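Local coordinates for gentamicin resistance protein (Enterococcus gallinarum, PDB 6CTZ) that probably confers aminoglycoside resistance by transferring a phosphate from a guanine nucleotide to the 2'' hydroxyl of antibiotics such as kanamycin, at residues Thr5-Thr10 / Phe40-Ser45; Ala31-Gly36 / Tyr88-Gly93; Val68-Tyr73 / Ile213-Ala218. The protein carries 2 engineered substitutions. One frame throughout, in Å; residues are numbered along the deposited sequence.

Contact 1: Thr5-Thr10 / Phe40-Ser45; sequences TTMIMT and FRFPKS. With GDP (guanosine-5'-diphosphate), chain B.
Phe40, on strand 38-43, takes Ile8 of helix 2-11 over one ring face. Ile8 CD1 lies 3.9 Å from the centroid of the Phe40 ring, 24° off the normal, which makes a CH-pi contact. Its closest ring atom is Phe40 CG, 3.6 Å from Ile8 CD1, so the methyl sits toward the rim. The CG2 branch of Ile8 touches the far end of the same ring.

Arg41 projects from the other side of the strand. With CG anti to the backbone N (chi1 -172°) and the chain extended to NE, its guanidinium meets GDP edge-on. Arg41 NE gives GDP O1A a 2.7 Å hydrogen bond, and NH2 adds a second to that oxygen. Glu55 pairs with NH1.

Phe42 returns to the helix side. Ile8 CG1 comes to the edge of the Phe42 ring, while Met7 CE lies obliquely 3.8 Å from Phe42 CE1.

The helix is thus held by apolar packing, without hydrogen bonds between the segments. Arg41 would partly balance the negative charge of the alpha phosphate.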
loop_
_atom_site.group_PDB
_atom_site.type_symbol
_atom_site.label_atom_id
_atom_site.label_comp_id
_atom_site.label_asym_id
_atom_site.label_seq_id
_atom_site.Cartn_x
_atom_site.Cartn_y
_atom_site.Cartn_z
ATOM N N THR A 5 -0.669 -24.619 -10.989
ATOM C CA THR A 5 -1.909 -25.363 -11.186
ATOM C C THR A 5 -1.879 -26.704 -10.461
ATOM O O THR A 5 -2.902 -27.152 -9.934
ATOM C CB THR A 5 -2.191 -25.549 -12.677
ATOM O OG1 THR A 5 -1.153 -26.339 -13.268
ATOM C CG2 THR A 5 -2.245 -24.198 -13.367
ATOM N N THR A 6 -0.714 -27.351 -10.408
ATOM C CA THR A 6 -0.627 -28.626 -9.703
ATOM C C THR A 6 -0.845 -28.448 -8.206
ATOM O O THR A 6 -1.566 -29.235 -7.584
ATOM C CB THR A 6 0.707 -29.307 -9.992
ATOM O OG1 THR A 6 0.810 -29.548 -11.398
ATOM C CG2 THR A 6 0.801 -30.639 -9.252
ATOM N N MET A 7 -0.248 -27.409 -7.611
ATOM C CA MET A 7 -0.492 -27.144 -6.197
ATOM C C MET A 7 -1.967 -26.891 -5.936
ATOM O O MET A 7 -2.537 -27.417 -4.971
ATOM C CB MET A 7 0.330 -25.945 -5.735
ATOM C CG MET A 7 1.790 -26.260 -5.511
ATOM S SD MET A 7 2.640 -24.920 -4.661
ATOM C CE MET A 7 2.676 -23.677 -5.950
ATOM N N ILE A 8 -2.603 -26.089 -6.790
ATOM C CA ILE A 8 -4.008 -25.750 -6.588
ATOM C C ILE A 8 -4.873 -27.002 -6.669
ATOM O O ILE A 8 -5.703 -27.271 -5.791
ATOM C CB ILE A 8 -4.442 -24.682 -7.607
ATOM C CG1 ILE A 8 -3.721 -23.357 -7.337
ATOM C CG2 ILE A 8 -5.938 -24.482 -7.556
ATOM C CD1 ILE A 8 -3.912 -22.349 -8.443
ATOM N N MET A 9 -4.677 -27.803 -7.709
ATOM C CA MET A 9 -5.572 -28.937 -7.893
ATOM C C MET A 9 -5.319 -30.048 -6.887
ATOM O O MET A 9 -6.266 -30.734 -6.490
ATOM C CB MET A 9 -5.535 -29.422 -9.336
ATOM C CG MET A 9 -6.214 -28.426 -10.252
ATOM S SD MET A 9 -6.541 -29.084 -11.878
ATOM C CE MET A 9 -4.874 -29.238 -12.520
ATOM N N THR A 10 -4.066 -30.247 -6.472
ATOM C CA THR A 10 -3.774 -31.225 -5.427
ATOM C C THR A 10 -4.513 -30.890 -4.141
ATOM O O THR A 10 -5.114 -31.763 -3.503
ATOM C CB THR A 10 -2.269 -31.252 -5.161
ATOM O OG1 THR A 10 -1.587 -31.761 -6.310
ATOM C CG2 THR A 10 -1.958 -32.118 -3.950
ATOM N N PHE A 40 -5.559 -16.717 -7.265
ATOM C CA PHE A 40 -4.637 -17.436 -6.396
ATOM C C PHE A 40 -3.373 -16.608 -6.234
ATOM O O PHE A 40 -2.776 -16.163 -7.225
ATOM C CB PHE A 40 -4.369 -18.866 -6.876
ATOM C CG PHE A 40 -5.472 -19.800 -6.516
ATOM C CD1 PHE A 40 -6.585 -19.926 -7.336
ATOM C CD2 PHE A 40 -5.437 -20.493 -5.316
ATOM C CE1 PHE A 40 -7.626 -20.775 -6.991
ATOM C CE2 PHE A 40 -6.472 -21.330 -4.960
ATOM C CZ PHE A 40 -7.571 -21.465 -5.793
ATOM N N ARG A 41 -2.997 -16.369 -4.982
ATOM C CA ARG A 41 -1.995 -15.370 -4.650
ATOM C C ARG A 41 -0.896 -16.043 -3.843
ATOM O O ARG A 41 -1.157 -16.587 -2.758
ATOM C CB ARG A 41 -2.649 -14.227 -3.877
ATOM C CG ARG A 41 -1.754 -13.030 -3.626
ATOM C CD ARG A 41 -2.604 -11.995 -2.934
ATOM N NE ARG A 41 -1.972 -10.785 -2.422
ATOM C CZ ARG A 41 -1.806 -10.536 -1.125
ATOM N NH1 ARG A 41 -2.096 -11.461 -0.215
ATOM N NH2 ARG A 41 -1.353 -9.354 -0.730
ATOM N N PHE A 42 0.323 -16.001 -4.377
ATOM C CA PHE A 42 1.452 -16.785 -3.893
ATOM C C PHE A 42 2.544 -15.862 -3.379
ATOM O O PHE A 42 3.103 -15.079 -4.167
ATOM C CB PHE A 42 2.002 -17.636 -5.037
ATOM C CG PHE A 42 1.053 -18.697 -5.516
ATOM C CD1 PHE A 42 1.043 -19.957 -4.930
ATOM C CD2 PHE A 42 0.179 -18.439 -6.559
ATOM C CE1 PHE A 42 0.170 -20.942 -5.375
ATOM C CE2 PHE A 42 -0.694 -19.417 -7.011
ATOM C CZ PHE A 42 -0.699 -20.669 -6.416
ATOM N N PRO A 43 2.893 -15.927 -2.094
ATOM C CA PRO A 43 3.998 -15.103 -1.585
ATOM C C PRO A 43 5.307 -15.354 -2.318
ATOM O O PRO A 43 5.594 -16.461 -2.777
ATOM C CB PRO A 43 4.101 -15.526 -0.116
ATOM C CG PRO A 43 2.690 -15.912 0.238
ATOM C CD PRO A 43 2.162 -16.600 -1.008
ATOM N N LYS A 44 6.114 -14.299 -2.406
ATOM C CA LYS A 44 7.401 -14.366 -3.081
ATOM C C LYS A 44 8.574 -14.514 -2.122
ATOM O O LYS A 44 9.717 -14.619 -2.576
ATOM C CB LYS A 44 7.590 -13.138 -3.983
ATOM C CG LYS A 44 6.637 -13.104 -5.177
ATOM C CD LYS A 44 6.578 -11.728 -5.840
ATOM C CE LYS A 44 7.934 -11.284 -6.368
ATOM N NZ LYS A 44 7.827 -10.057 -7.208
ATOM N N SER A 45 8.324 -14.539 -0.816
ATOM C CA SER A 45 9.397 -14.598 0.172
ATOM C C SER A 45 8.786 -14.956 1.518
ATOM O O SER A 45 7.562 -14.968 1.682
ATOM C CB SER A 45 10.074 -13.241 0.307
ATOM O OG SER A 45 9.138 -12.304 0.824
HETATM P PB GDP B . 1.823 -7.398 -3.670
HETATM O O1B GDP B . 1.572 -7.576 -2.192
HETATM O O2B GDP B . 1.778 -5.942 -4.087
HETATM O O3B GDP B . 3.061 -8.132 -4.130
HETATM O O3A GDP B . 0.598 -8.168 -4.396
HETATM P PA GDP B . -0.945 -7.702 -4.557
HETATM O O1A GDP B . -1.791 -8.278 -3.461
HETATM O O2A GDP B . -1.023 -6.191 -4.691
HETATM O "O5'" GDP B . -1.345 -8.470 -5.930
HETATM C "C5'" GDP B . -0.562 -8.247 -7.095
HETATM C "C4'" GDP B . -1.446 -7.675 -8.178
HETATM O "O4'" GDP B . -2.396 -8.667 -8.568
HETATM C "C3'" GDP B . -2.293 -6.485 -7.757
HETATM O "O3'" GDP B . -1.563 -5.253 -7.763
HETATM C "C2'" GDP B . -3.349 -6.511 -8.833
HETATM O "O2'" GDP B . -2.823 -6.004 -10.064
HETATM C "C1'" GDP B . -3.569 -8.003 -9.022
HETATM N N9 GDP B . -4.693 -8.459 -8.180
HETATM C C8 GDP B . -4.635 -9.084 -6.982
HETATM N N7 GDP B . -5.895 -9.339 -6.542
HETATM C C5 GDP B . -6.754 -8.878 -7.472
HETATM C C6 GDP B . -8.210 -8.804 -7.642
HETATM O O6 GDP B . -8.977 -9.275 -6.781
HETATM N N1 GDP B . -8.665 -8.233 -8.768
HETATM C C2 GDP B . -7.861 -7.719 -9.724
HETATM N N2 GDP B . -8.409 -7.177 -10.829
HETATM N N3 GDP B . -6.513 -7.741 -9.632
HETATM C C4 GDP B . -5.947 -8.308 -8.546
#

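Contact 2: Ala31-Gly36 / Tyr88-Gly93; sequences AILVNG and YRKVQG. With GDP (guanosine-5'-diphosphate), chain B.
Gly36 O and Lys90 NZ are bridged by a water, which donates to Gly36 O at 2.7 Å and accepts from Lys90 NZ at 2.8 Å. A bend at chi3 (69°) carries the Lys90 ammonium toward Gly36. Further back along the same side chain, Lys90 CD meets Leu33 CD1 at 3.9 Å, the two side chains crossing at a slant. Lys90 CG lies 3.6 Å from GDP N1.

Residues 88-93 leave strand 83-89 and form the hinge between the two lobes of a kinase-like fold. As in protein kinases, hinge backbone atoms hold the nucleotide base. Residues 31-36 come from strand 29-34 of the N-terminal lobe. There Ala31 CB packs against the ribose, 3.6 Å from GDP O4'.

GDP O6 takes a hydrogen bond from the backbone N of Val91 at 2.9 Å, with an N-H...O angle of 155°. The side chain of Val91 also borders this oxygen through CB and CG2. Next to it, GDP N1 gives a weak bond to Val91 O. On the Hoogsteen edge, Tyr88 OH donates to GDP N7 over 2.7 Å. The Tyr88 ring brings CE2 near O6, which lies at the ring edge, close to its plane. Chi1 of 55° sets CG between the backbone N and the carbonyl carbon and turns the phenol toward the base.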
loop_
_atom_site.group_PDB
_atom_site.type_symbol
_atom_site.label_atom_id
_atom_site.label_comp_id
_atom_site.label_asym_id
_atom_site.label_seq_id
_atom_site.Cartn_x
_atom_site.Cartn_y
_atom_site.Cartn_z
ATOM N N ALA A 31 0.102 -13.101 -8.371
ATOM C CA ALA A 31 -1.318 -13.423 -8.452
ATOM C C ALA A 31 -1.652 -13.943 -9.842
ATOM O O ALA A 31 -1.242 -13.357 -10.853
ATOM C CB ALA A 31 -2.194 -12.207 -8.130
ATOM N N ILE A 32 -2.403 -15.041 -9.888
ATOM C CA ILE A 32 -2.905 -15.604 -11.134
ATOM C C ILE A 32 -4.424 -15.680 -11.055
ATOM O O ILE A 32 -5.022 -15.646 -9.979
ATOM C CB ILE A 32 -2.295 -16.981 -11.451
ATOM C CG1 ILE A 32 -2.670 -18.007 -10.375
ATOM C CG2 ILE A 32 -0.791 -16.852 -11.576
ATOM C CD1 ILE A 32 -2.201 -19.422 -10.700
ATOM N N LEU A 33 -5.052 -15.764 -12.219
ATOM C CA LEU A 33 -6.503 -15.835 -12.315
ATOM C C LEU A 33 -6.874 -17.190 -12.897
ATOM O O LEU A 33 -6.415 -17.547 -13.988
ATOM C CB LEU A 33 -7.043 -14.704 -13.187
ATOM C CG LEU A 33 -8.561 -14.581 -13.284
ATOM C CD1 LEU A 33 -9.186 -14.300 -11.913
ATOM C CD2 LEU A 33 -8.938 -13.505 -14.301
ATOM N N VAL A 34 -7.696 -17.940 -12.167
ATOM C CA VAL A 34 -8.108 -19.285 -12.550
ATOM C C VAL A 34 -9.573 -19.234 -12.950
ATOM O O VAL A 34 -10.409 -18.715 -12.204
ATOM C CB VAL A 34 -7.889 -20.278 -11.396
ATOM C CG1 VAL A 34 -8.596 -21.609 -11.678
ATOM C CG2 VAL A 34 -6.398 -20.481 -11.160
ATOM N N ASN A 35 -9.877 -19.756 -14.138
ATOM C CA ASN A 35 -11.239 -19.825 -14.660
ATOM C C ASN A 35 -11.904 -18.458 -14.766
ATOM O O ASN A 35 -13.136 -18.362 -14.744
ATOM C CB ASN A 35 -12.112 -20.810 -13.873
ATOM C CG ASN A 35 -11.545 -22.217 -13.884
ATOM O OD1 ASN A 35 -10.702 -22.541 -14.716
ATOM N ND2 ASN A 35 -11.999 -23.054 -12.959
ATOM N N GLY A 36 -11.109 -17.393 -14.880
ATOM C CA GLY A 36 -11.634 -16.048 -14.916
ATOM C C GLY A 36 -12.260 -15.566 -13.629
ATOM O O GLY A 36 -12.712 -14.415 -13.574
ATOM N N TYR A 88 -9.056 -16.496 -3.613
ATOM C CA TYR A 88 -10.225 -15.715 -3.347
ATOM C C TYR A 88 -10.957 -15.339 -4.620
ATOM O O TYR A 88 -10.334 -15.231 -5.607
ATOM C CB TYR A 88 -9.884 -14.445 -2.533
ATOM C CG TYR A 88 -8.815 -13.494 -3.082
ATOM C CD1 TYR A 88 -7.507 -13.664 -2.755
ATOM C CD2 TYR A 88 -9.147 -12.391 -3.837
ATOM C CE1 TYR A 88 -6.549 -12.787 -3.164
ATOM C CE2 TYR A 88 -8.166 -11.505 -4.262
ATOM C CZ TYR A 88 -6.886 -11.715 -3.894
ATOM O OH TYR A 88 -5.878 -10.864 -4.257
ATOM N N ARG A 89 -12.261 -15.170 -4.545
ATOM C CA ARG A 89 -13.020 -14.746 -5.710
ATOM C C ARG A 89 -12.472 -13.370 -6.090
ATOM O O ARG A 89 -12.307 -12.532 -5.261
ATOM C CB ARG A 89 -14.524 -14.638 -5.435
ATOM C CG ARG A 89 -15.248 -15.977 -5.375
ATOM C CD ARG A 89 -16.742 -15.927 -5.701
ATOM N NE ARG A 89 -17.270 -17.290 -5.944
ATOM C CZ ARG A 89 -17.297 -17.897 -7.137
ATOM N NH1 ARG A 89 -16.866 -17.309 -8.209
ATOM N NH2 ARG A 89 -17.769 -19.132 -7.249
ATOM N N LYS A 90 -12.233 -13.161 -7.364
ATOM C CA LYS A 90 -11.686 -11.902 -7.834
ATOM C C LYS A 90 -12.504 -10.735 -7.292
ATOM O O LYS A 90 -13.740 -10.745 -7.320
ATOM C CB LYS A 90 -11.694 -11.904 -9.361
ATOM C CG LYS A 90 -10.925 -10.757 -9.965
ATOM C CD LYS A 90 -10.882 -10.852 -11.480
ATOM C CE LYS A 90 -12.242 -10.610 -12.095
ATOM N NZ LYS A 90 -12.145 -10.427 -13.574
ATOM N N VAL A 91 -11.808 -9.742 -6.752
ATOM C CA VAL A 91 -12.491 -8.524 -6.352
ATOM C C VAL A 91 -12.818 -7.785 -7.643
ATOM O O VAL A 91 -11.929 -7.482 -8.445
ATOM C CB VAL A 91 -11.620 -7.703 -5.389
ATOM C CG1 VAL A 91 -12.320 -6.413 -4.972
ATOM C CG2 VAL A 91 -11.283 -8.538 -4.149
ATOM N N GLN A 92 -14.095 -7.566 -7.887
ATOM C CA GLN A 92 -14.486 -7.190 -9.233
ATOM C C GLN A 92 -14.245 -5.712 -9.469
ATOM O O GLN A 92 -14.145 -4.908 -8.535
ATOM C CB GLN A 92 -15.947 -7.545 -9.503
ATOM C CG GLN A 92 -16.230 -9.046 -9.525
ATOM C CD GLN A 92 -15.663 -9.752 -10.749
ATOM O OE1 GLN A 92 -15.479 -9.146 -11.809
ATOM N NE2 GLN A 92 -15.390 -11.045 -10.606
ATOM N N GLY A 93 -14.126 -5.368 -10.739
ATOM C CA GLY A 93 -13.955 -3.996 -11.146
ATOM C C GLY A 93 -12.687 -3.800 -11.947
ATOM O O GLY A 93 -11.935 -4.731 -12.231
HETATM P PB GDP B . 1.823 -7.398 -3.670
HETATM O O1B GDP B . 1.572 -7.576 -2.192
HETATM O O2B GDP B . 1.778 -5.942 -4.087
HETATM O O3B GDP B . 3.061 -8.132 -4.130
HETATM O O3A GDP B . 0.598 -8.168 -4.396
HETATM P PA GDP B . -0.945 -7.702 -4.557
HETATM O O1A GDP B . -1.791 -8.278 -3.461
HETATM O O2A GDP B . -1.023 -6.191 -4.691
HETATM O "O5'" GDP B . -1.345 -8.470 -5.930
HETATM C "C5'" GDP B . -0.562 -8.247 -7.095
HETATM C "C4'" GDP B . -1.446 -7.675 -8.178
HETATM O "O4'" GDP B . -2.396 -8.667 -8.568
HETATM C "C3'" GDP B . -2.293 -6.485 -7.757
HETATM O "O3'" GDP B . -1.563 -5.253 -7.763
HETATM C "C2'" GDP B . -3.349 -6.511 -8.833
HETATM O "O2'" GDP B . -2.823 -6.004 -10.064
HETATM C "C1'" GDP B . -3.569 -8.003 -9.022
HETATM N N9 GDP B . -4.693 -8.459 -8.180
HETATM C C8 GDP B . -4.635 -9.084 -6.982
HETATM N N7 GDP B . -5.895 -9.339 -6.542
HETATM C C5 GDP B . -6.754 -8.878 -7.472
HETATM C C6 GDP B . -8.210 -8.804 -7.642
HETATM O O6 GDP B . -8.977 -9.275 -6.781
HETATM N N1 GDP B . -8.665 -8.233 -8.768
HETATM C C2 GDP B . -7.861 -7.719 -9.724
HETATM N N2 GDP B . -8.409 -7.177 -10.829
HETATM N N3 GDP B . -6.513 -7.741 -9.632
HETATM C C4 GDP B . -5.947 -8.308 -8.546
HETATM O O HOH W 1 -12.446 -12.505 -15.408
#

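Contact 3: Val68-Tyr73 / Ile213-Ala218; sequences VNIPQY and IDFGDA. With MG (magnesium ion), chain C; MG (magnesium ion), chain D; GDP (guanosine-5'-diphosphate), chain B; KAN (kanamycin a), chain E.
Ile70 and Phe215 make the closest apolar contact, with Ile70 CG2 3.7 Å from Phe215 CZ. Their side chains cross at about a right angle. Pro71 also crosses Ile213, and its CG touches Ile213 CG2 at 4.1 Å. The loop between helix 46-62 and strand 73-78 thus packs on the loop after strand 209-212, which carries the DFG motif of this kinase-like fold. Ile213 CD1 reaches the nucleotide, 3.7 Å from GDP C8.

Metal bonds centre on Asp214 of that motif. A chi1 of -168° swings the Asp214 carboxylate away from its own backbone N, toward two magnesium ions. Asp214 OD2 bridges them, 2.1 Å from the magnesium ion of chain C and 2.3 Å from that of chain D. OD1 completes a bidentate grip on the chain D ion. Both ions also bind GDP oxygens, and His197 completes the shell of the chain C ion.

Among the hydrogen bonds, Gly216 N reaches Asp214 OD1 at 3.3 Å from above the carboxylate plane, forming an Asx turn. Kanamycin N4 donates to Asp217 OD2 at 2.8 Å. A water on the chain D ion lies 2.7 Å from Asp217 OD2.

The two cations probably offset the charge gathered by the carboxylate and the diphosphate.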
loop_
_atom_site.group_PDB
_atom_site.type_symbol
_atom_site.label_atom_id
_atom_site.label_comp_id
_atom_site.label_asym_id
_atom_site.label_seq_id
_atom_site.Cartn_x
_atom_site.Cartn_y
_atom_site.Cartn_z
ATOM N N VAL A 68 -16.443 -1.345 1.244
ATOM C CA VAL A 68 -15.929 -1.799 -0.033
ATOM C C VAL A 68 -15.690 -3.291 0.100
ATOM O O VAL A 68 -15.599 -3.840 1.203
ATOM C CB VAL A 68 -14.624 -1.085 -0.444
ATOM C CG1 VAL A 68 -14.869 0.397 -0.688
ATOM C CG2 VAL A 68 -13.535 -1.308 0.603
ATOM N N ASN A 69 -15.582 -3.946 -1.041
ATOM C CA ASN A 69 -15.207 -5.345 -1.056
ATOM C C ASN A 69 -13.707 -5.487 -0.833
ATOM O O ASN A 69 -12.911 -4.668 -1.306
ATOM C CB ASN A 69 -15.645 -5.958 -2.379
ATOM C CG ASN A 69 -17.172 -5.977 -2.509
ATOM O OD1 ASN A 69 -17.869 -5.235 -1.814
ATOM N ND2 ASN A 69 -17.689 -6.834 -3.362
ATOM N N ILE A 70 -13.327 -6.494 -0.051
ATOM C CA ILE A 70 -11.922 -6.822 0.179
ATOM C C ILE A 70 -11.761 -8.320 -0.062
ATOM O O ILE A 70 -12.755 -9.062 -0.093
ATOM C CB ILE A 70 -11.467 -6.410 1.603
ATOM C CG1 ILE A 70 -12.152 -7.267 2.680
ATOM C CG2 ILE A 70 -11.695 -4.904 1.834
ATOM C CD1 ILE A 70 -11.810 -6.832 4.103
ATOM N N PRO A 71 -10.529 -8.806 -0.235
ATOM C CA PRO A 71 -10.362 -10.242 -0.507
ATOM C C PRO A 71 -10.914 -11.102 0.619
ATOM O O PRO A 71 -10.713 -10.828 1.804
ATOM C CB PRO A 71 -8.846 -10.407 -0.623
ATOM C CG PRO A 71 -8.361 -9.051 -1.056
ATOM C CD PRO A 71 -9.237 -8.096 -0.290
ATOM N N GLN A 72 -11.578 -12.184 0.232
ATOM C CA GLN A 72 -12.082 -13.164 1.184
ATOM C C GLN A 72 -11.498 -14.513 0.817
ATOM O O GLN A 72 -11.915 -15.138 -0.169
ATOM C CB GLN A 72 -13.591 -13.217 1.137
ATOM C CG GLN A 72 -14.224 -11.981 1.666
ATOM C CD GLN A 72 -15.662 -12.251 1.890
ATOM O OE1 GLN A 72 -16.082 -12.552 2.999
ATOM N NE2 GLN A 72 -16.425 -12.234 0.813
ATOM N N TYR A 73 -10.537 -14.960 1.610
ATOM C CA TYR A 73 -9.799 -16.167 1.274
ATOM C C TYR A 73 -10.679 -17.380 1.533
ATOM O O TYR A 73 -10.971 -17.714 2.684
ATOM C CB TYR A 73 -8.524 -16.221 2.105
ATOM C CG TYR A 73 -7.572 -15.039 1.943
ATOM C CD1 TYR A 73 -7.572 -14.225 0.799
ATOM C CD2 TYR A 73 -6.656 -14.749 2.942
ATOM C CE1 TYR A 73 -6.680 -13.170 0.679
ATOM C CE2 TYR A 73 -5.770 -13.710 2.824
ATOM C CZ TYR A 73 -5.781 -12.925 1.695
ATOM O OH TYR A 73 -4.881 -11.892 1.604
ATOM N N ILE A 213 -7.688 -3.980 -2.434
ATOM C CA ILE A 213 -6.905 -5.200 -2.281
ATOM C C ILE A 213 -5.579 -4.941 -1.561
ATOM O O ILE A 213 -5.254 -3.798 -1.210
ATOM C CB ILE A 213 -6.688 -5.891 -3.643
ATOM C CG1 ILE A 213 -5.952 -4.954 -4.612
ATOM C CG2 ILE A 213 -8.027 -6.381 -4.215
ATOM C CD1 ILE A 213 -5.428 -5.658 -5.845
ATOM N N ASP A 214 -4.821 -6.015 -1.327
ATOM C CA ASP A 214 -3.448 -6.000 -0.816
ATOM C C ASP A 214 -3.274 -5.314 0.530
ATOM O O ASP A 214 -2.759 -4.196 0.603
ATOM C CB ASP A 214 -2.456 -5.420 -1.822
ATOM C CG ASP A 214 -1.010 -5.682 -1.415
ATOM O OD1 ASP A 214 -0.777 -6.417 -0.412
ATOM O OD2 ASP A 214 -0.100 -5.148 -2.094
ATOM N N PHE A 215 -3.666 -5.998 1.600
ATOM C CA PHE A 215 -3.508 -5.514 2.963
ATOM C C PHE A 215 -2.220 -6.005 3.613
ATOM O O PHE A 215 -2.112 -5.984 4.842
ATOM C CB PHE A 215 -4.727 -5.910 3.808
ATOM C CG PHE A 215 -5.982 -5.129 3.487
ATOM C CD1 PHE A 215 -6.671 -5.328 2.290
ATOM C CD2 PHE A 215 -6.490 -4.217 4.399
ATOM C CE1 PHE A 215 -7.842 -4.620 2.010
ATOM C CE2 PHE A 215 -7.648 -3.506 4.128
ATOM C CZ PHE A 215 -8.328 -3.705 2.925
ATOM N N GLY A 216 -1.230 -6.417 2.817
ATOM C CA GLY A 216 -0.019 -6.995 3.367
ATOM C C GLY A 216 0.811 -6.051 4.215
ATOM O O GLY A 216 1.588 -6.514 5.058
ATOM N N ASP A 217 0.663 -4.742 4.019
ATOM C CA ASP A 217 1.372 -3.756 4.819
ATOM C C ASP A 217 0.546 -3.248 5.993
ATOM O O ASP A 217 0.932 -2.266 6.626
ATOM C CB ASP A 217 1.857 -2.598 3.941
ATOM C CG ASP A 217 3.018 -2.994 3.060
ATOM O OD1 ASP A 217 4.056 -3.451 3.595
ATOM O OD2 ASP A 217 2.903 -2.848 1.832
ATOM N N ALA A 218 -0.573 -3.893 6.308
ATOM C CA ALA A 218 -1.400 -3.426 7.414
ATOM C C ALA A 218 -0.585 -3.355 8.699
ATOM O O ALA A 218 0.219 -4.243 9.006
ATOM C CB ALA A 218 -2.613 -4.336 7.611
HETATM MG MG MG C . 0.189 -4.673 -4.129
HETATM MG MG MG D . 1.390 -6.191 -0.731
HETATM P PB GDP B . 1.823 -7.398 -3.670
HETATM O O1B GDP B . 1.572 -7.576 -2.192
HETATM O O2B GDP B . 1.778 -5.942 -4.087
HETATM O O3B GDP B . 3.061 -8.132 -4.130
HETATM O O3A GDP B . 0.598 -8.168 -4.396
HETATM P PA GDP B . -0.945 -7.702 -4.557
HETATM O O1A GDP B . -1.791 -8.278 -3.461
HETATM O O2A GDP B . -1.023 -6.191 -4.691
HETATM O "O5'" GDP B . -1.345 -8.470 -5.930
HETATM C "C5'" GDP B . -0.562 -8.247 -7.095
HETATM C "C4'" GDP B . -1.446 -7.675 -8.178
HETATM O "O4'" GDP B . -2.396 -8.667 -8.568
HETATM C "C3'" GDP B . -2.293 -6.485 -7.757
HETATM O "O3'" GDP B . -1.563 -5.253 -7.763
HETATM C "C2'" GDP B . -3.349 -6.511 -8.833
HETATM O "O2'" GDP B . -2.823 -6.004 -10.064
HETATM C "C1'" GDP B . -3.569 -8.003 -9.022
HETATM N N9 GDP B . -4.693 -8.459 -8.180
HETATM C C8 GDP B . -4.635 -9.084 -6.982
HETATM N N7 GDP B . -5.895 -9.339 -6.542
HETATM C C5 GDP B . -6.754 -8.878 -7.472
HETATM C C6 GDP B . -8.210 -8.804 -7.642
HETATM O O6 GDP B . -8.977 -9.275 -6.781
HETATM N N1 GDP B . -8.665 -8.233 -8.768
HETATM C C2 GDP B . -7.861 -7.719 -9.724
HETATM N N2 GDP B . -8.409 -7.177 -10.829
HETATM N N3 GDP B . -6.513 -7.741 -9.632
HETATM C C4 GDP B . -5.947 -8.308 -8.546
HETATM C C1 KAN E . 7.336 3.809 -6.626
HETATM C C2 KAN E . 8.090 5.139 -6.620
HETATM C C3 KAN E . 7.467 6.078 -7.632
HETATM C C4 KAN E . 7.546 5.400 -8.990
HETATM C C5 KAN E . 6.828 4.053 -8.975
HETATM C C6 KAN E . 6.974 3.321 -10.305
HETATM C C7 KAN E . 3.186 1.803 -4.010
HETATM C C8 KAN E . 4.541 1.128 -4.206
HETATM C C9 KAN E . 5.590 2.164 -4.623
HETATM C C10 KAN E . 5.166 2.928 -5.878
HETATM C C11 KAN E . 3.778 3.542 -5.687
HETATM C C12 KAN E . 2.749 2.487 -5.299
HETATM C C13 KAN E . 5.806 -0.543 -2.977
HETATM C C14 KAN E . 5.460 -1.587 -1.926
HETATM C C15 KAN E . 5.490 -0.922 -0.546
HETATM C C16 KAN E . 6.853 -0.279 -0.318
HETATM C C17 KAN E . 7.172 0.668 -1.459
HETATM C C18 KAN E . 8.584 1.206 -1.294
HETATM N N1 KAN E . 6.314 2.033 -10.191
HETATM N N2 KAN E . 3.331 4.226 -6.897
HETATM N N3 KAN E . 2.202 0.808 -3.589
HETATM N N4 KAN E . 5.204 -1.862 0.531
HETATM O O5 KAN E . 7.278 3.197 -7.918
HETATM O O6 KAN E . 8.012 5.710 -5.311
HETATM O O7 KAN E . 8.167 7.326 -7.670
HETATM O O8 KAN E . 6.945 6.251 -9.968
HETATM O O9 KAN E . 6.022 4.048 -6.114
HETATM O O10 KAN E . 6.829 1.491 -4.904
HETATM O O11 KAN E . 4.861 0.525 -2.944
HETATM O O12 KAN E . 7.102 -0.024 -2.695
HETATM O O13 KAN E . 4.179 -2.135 -2.248
HETATM O O14 KAN E . 6.886 0.478 0.904
HETATM O O15 KAN E . 8.875 2.102 -2.371
HETATM O O HOH W 2 1.141 -4.413 0.454
HETATM O O HOH W 3 0.450 -4.057 -6.072
HETATM O O HOH W 4 1.597 -3.222 -3.552
HETATM O O HOH W 5 1.869 -7.607 0.819
HETATM O O HOH W 6 3.316 -5.560 -1.031
#

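How the contacts relate
All three contacts touch the same GDP. Contacts 1 and 2 share the five-stranded antiparallel sheet, where strand 38-43 lies between 29-34 and 83-89; their centres are about 13 Å apart. Contact 2 is also about 13 Å from contact 3, and contacts 1 and 3 are about 18 Å apart, all between centres. Along the chain, contact 1 closes before contact 3 opens, while contact 2 interleaves with both. Phe40 O and Ile32 N, 2.9 Å apart, probably hydrogen-bond contact 1 to contact 2. Arg41 NH2 forms a 3.0 Å salt bridge with Asp214 OD1, tying contact 1 to the metal site. Tyr88 packs on Pro71 and Val91 on Ile213, so the base pocket adjoins the metal-binding loop.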